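Hypothetical protein Atu3615 (Agrobacterium tumefaciens str. C58, PDB 1ZNP) is of unknown function but belongs to the DUF985 branch of the cupin superfamily and assembles from two copies of a chain rich in beta strand. Local coordinates at residues P91-E95 against G96-Q100; A111-G115 against D116-V120. All blocks are in the same frame, centred on the assembly; numbering follows the deposited sequence.

Contact 1: residues P91-E95 against G96-Q100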
# COMPACT_ATOMS: atom_id res chain seq x y z
N PRO A 91 12.85 4.60 0.50
CA PRO A 91 13.35 5.23 -0.71
C PRO A 91 13.52 4.34 -1.95
O PRO A 91 13.71 4.86 -3.04
CB PRO A 91 14.68 5.81 -0.25
CG PRO A 91 15.19 4.72 0.64
CD PRO A 91 13.96 4.32 1.44
N ALA A 92 13.47 3.02 -1.78
CA ALA A 92 13.64 2.10 -2.91
C ALA A 92 12.42 2.11 -3.83
O ALA A 92 11.67 1.14 -3.94
CB ALA A 92 13.93 0.69 -2.40
N ILE A 93 12.26 3.24 -4.50
CA ILE A 93 11.16 3.51 -5.40
C ILE A 93 10.94 2.53 -6.56
O ILE A 93 9.84 2.44 -7.11
CB ILE A 93 11.31 4.97 -5.91
CG1 ILE A 93 9.94 5.64 -5.99
CG2 ILE A 93 12.05 5.00 -7.25
CD1 ILE A 93 9.31 5.87 -4.62
N LEU A 94 11.98 1.79 -6.93
CA LEU A 94 11.88 0.83 -8.03
C LEU A 94 11.60 -0.59 -7.53
O LEU A 94 11.57 -1.54 -8.32
CB LEU A 94 13.18 0.83 -8.85
CG LEU A 94 13.73 2.19 -9.30
CD1 LEU A 94 15.02 1.96 -10.09
CD2 LEU A 94 12.70 2.93 -10.16
N GLU A 95 11.39 -0.71 -6.22
CA GLU A 95 11.15 -2.01 -5.60
C GLU A 95 9.88 -2.05 -4.74
O GLU A 95 9.80 -2.79 -3.76
CB GLU A 95 12.38 -2.38 -4.76
CG GLU A 95 13.71 -2.13 -5.50
CD GLU A 95 14.92 -2.18 -4.58
OE1 GLU A 95 16.03 -1.80 -5.04
OE2 GLU A 95 14.77 -2.59 -3.40
N GLY A 96 8.89 -1.25 -5.11
CA GLY A 96 7.65 -1.25 -4.36
C GLY A 96 7.60 -0.31 -3.17
O GLY A 96 6.69 -0.39 -2.36
N GLU A 97 8.58 0.58 -3.06
CA GLU A 97 8.63 1.51 -1.94
C GLU A 97 8.24 2.93 -2.33
O GLU A 97 8.39 3.34 -3.49
CB GLU A 97 10.04 1.54 -1.34
CG GLU A 97 10.29 0.52 -0.23
CD GLU A 97 11.77 0.40 0.16
OE1 GLU A 97 12.47 1.44 0.22
OE2 GLU A 97 12.22 -0.75 0.40
N ARG A 98 7.75 3.67 -1.36
CA ARG A 98 7.37 5.07 -1.55
C ARG A 98 7.77 5.76 -0.26
O ARG A 98 7.46 5.28 0.83
CB ARG A 98 5.86 5.21 -1.80
CG ARG A 98 5.42 4.73 -3.20
CD ARG A 98 6.04 5.63 -4.26
NE ARG A 98 5.80 5.23 -5.65
CZ ARG A 98 6.47 4.28 -6.30
NH1 ARG A 98 6.17 4.01 -7.57
NH2 ARG A 98 7.44 3.61 -5.71
N PRO A 99 8.52 6.87 -0.36
CA PRO A 99 8.97 7.62 0.81
C PRO A 99 7.91 8.54 1.38
O PRO A 99 8.15 9.28 2.32
CB PRO A 99 10.19 8.38 0.28
CG PRO A 99 9.75 8.72 -1.13
CD PRO A 99 9.08 7.43 -1.61
N GLN A 100 6.72 8.50 0.79
CA GLN A 100 5.63 9.34 1.25
C GLN A 100 4.35 8.54 1.18
O GLN A 100 4.08 7.92 0.16
CB GLN A 100 5.50 10.58 0.37
CG GLN A 100 4.60 11.65 0.93
CD GLN A 100 4.37 12.77 -0.05
OE1 GLN A 100 3.40 12.76 -0.81
NE2 GLN A 100 5.27 13.74 -0.05
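Arg98 reaches Ile93 because its chain bends sharply at chi2 (-65°), which brings the guanidinium against Ile93 CG1, while a chi1 of -90° sets the otherwise extended Glu97 beside Ala92, its CD and OE1 against Ala92 CB and N. The two side chains pass on different sides of the loop that leads from strand 85-89 into strand 97-103. Arg98 NH2 bonds to Ile93 O at 3.0 Å, in the carbonyl plane and on a lone pair, with the oxygen tilted somewhat from the guanidinium plane. Ile93 CG1 covers one face of that guanidinium, and the two side chains cross at about a right angle; the tip of Ile93, CD1, also packs on Pro99 CD at 3.4 Å. At Glu97, OE1 accepts Ala92 N at 2.7 Å, the N-H arriving from above the carboxylate plane with an angle of 149° at hydrogen. The backbone is folded by a type I turn from Ala92 to Glu95, whose bond Glu95 N to Ala92 O measures 2.9 Å. Glu97 N adds a longer bond of 3.3 Å to Ala92 O from the opposite face of its plane, so that oxygen is gripped twice. At Gly96 a side chain would jam against Glu95 O, so the conformation calls for glycine. Within the chain, Pro91 and Pro99 both touch Tyr67 of strand 63-68. Glu95 OE2 and Glu97 OE2 lie 4.9 Å apart, so their like charges may raise either acid's proton affinity, whereas the N-H of Ala92 would tend to stabilise a charged Glu97.

Contact 2: residues A111-G115 against D116-V120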
# COMPACT_ATOMS: atom_id res chain seq x y z
N ALA A 111 2.88 0.94 12.73
CA ALA A 111 4.06 0.75 11.92
C ALA A 111 5.19 0.09 12.68
O ALA A 111 5.15 -0.03 13.90
CB ALA A 111 4.51 2.10 11.37
N GLU A 112 6.20 -0.35 11.95
CA GLU A 112 7.37 -0.98 12.54
C GLU A 112 8.54 -0.81 11.58
O GLU A 112 8.35 -0.78 10.36
CB GLU A 112 7.10 -2.47 12.81
CG GLU A 112 6.73 -3.25 11.57
CD GLU A 112 5.25 -3.63 11.51
OE1 GLU A 112 4.89 -4.38 10.56
OE2 GLU A 112 4.45 -3.20 12.38
N SER A 113 9.73 -0.68 12.14
CA SER A 113 10.93 -0.53 11.34
C SER A 113 11.33 -1.92 10.83
O SER A 113 11.12 -2.91 11.53
CB SER A 113 12.07 0.06 12.19
OG SER A 113 13.27 0.16 11.45
N LEU A 114 11.88 -1.99 9.63
CA LEU A 114 12.28 -3.28 9.08
C LEU A 114 13.78 -3.52 9.25
O LEU A 114 14.33 -4.47 8.71
CB LEU A 114 11.90 -3.35 7.60
CG LEU A 114 10.41 -3.13 7.37
CD1 LEU A 114 10.09 -3.23 5.89
CD2 LEU A 114 9.61 -4.16 8.14
N GLY A 115 14.42 -2.66 10.03
CA GLY A 115 15.84 -2.80 10.28
C GLY A 115 16.14 -2.31 11.69
O GLY A 115 15.32 -2.48 12.59
N ASP A 116 17.29 -1.68 11.87
CA ASP A 116 17.70 -1.18 13.17
C ASP A 116 16.93 0.07 13.58
O ASP A 116 16.63 0.26 14.75
CB ASP A 116 19.19 -0.90 13.16
CG ASP A 116 20.01 -2.16 12.98
OD1 ASP A 116 21.22 -2.07 12.71
OD2 ASP A 116 19.42 -3.26 13.11
N PHE A 117 16.64 0.92 12.60
CA PHE A 117 15.89 2.13 12.88
C PHE A 117 15.43 2.81 11.61
O PHE A 117 15.96 2.57 10.53
CB PHE A 117 16.74 3.13 13.68
CG PHE A 117 17.78 3.83 12.85
CD1 PHE A 117 19.10 3.38 12.84
CD2 PHE A 117 17.44 4.91 12.04
CE1 PHE A 117 20.07 4.00 12.04
CE2 PHE A 117 18.40 5.53 11.23
CZ PHE A 117 19.72 5.07 11.24
N THR A 118 14.44 3.67 11.78
CA THR A 118 13.90 4.46 10.70
C THR A 118 13.52 5.81 11.29
O THR A 118 12.76 5.90 12.25
CB THR A 118 12.64 3.82 10.07
OG1 THR A 118 12.95 2.51 9.57
CG2 THR A 118 12.14 4.68 8.91
N LEU A 119 14.10 6.86 10.71
CA LEU A 119 13.82 8.22 11.11
C LEU A 119 12.80 8.70 10.09
O LEU A 119 13.03 8.62 8.89
CB LEU A 119 15.08 9.08 10.96
CG LEU A 119 15.18 10.41 11.72
CD1 LEU A 119 15.89 11.44 10.86
CD2 LEU A 119 13.81 10.92 12.10
N VAL A 120 11.66 9.20 10.55
CA VAL A 120 10.66 9.70 9.64
C VAL A 120 10.14 11.05 10.09
O VAL A 120 10.45 11.53 11.19
CB VAL A 120 9.45 8.74 9.52
CG1 VAL A 120 9.90 7.37 9.05
CG2 VAL A 120 8.75 8.62 10.85
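The short link from strand 108-113 to strand 117-124 brings Ser113 and Thr118 together, one hydroxyl at each foot of the turn. Ser113 OG donates to Thr118 OG1 at 3.0 Å, and Ser113 CB follows at 3.7 Å from the same oxygen. A chi1 of 178° sends the serine hydroxyl across the mouth of the turn, where OG also comes within 3.4 Å of Phe117 C. Gly115 N gives Ser113 OG a weak but nearly straight bond of 3.4 Å (166°), consistent with a loose ST turn. The link does not make a hairpin of neighbours: strand 108-113 lies beside strand 73-78 at one margin of the curved sheet, and strand 117-124 runs between strands 41-48 and 63-68, as expected for the jelly-roll barrel of cupins. The chain therefore crosses from one part of the sheet to another here, and the hydroxyl pair ties the two ends of the link together. Thr118 OG1 is bonded on to Ala71 O, which joins the buried pair to the loop leading into strand 73-78. Phe117 turns away from the serine to pack on Ile10 of helix 7-14.

In the fold
Contact 1 comes first along the chain, on the strand just before the one that opens contact 2: strand 97-103 is followed by strand 108-113. Their centres are 14 Å apart and their nearest atoms about 6 Å, without touching. Both are turns at ends of strands of the same large beta sheet: residues 91-100 stand at the surface, their centre about 17 Å from the chain centre, and residues 111-120 are partly buried at about 10 Å. Each also reaches the second subunit, Arg98 packing on its Thr86. Because Leu114 packs on Glu95 of that subunit, the turn of contact 2 meets a residue of the partner's contact 1, placing both loops at the interface between the two copies.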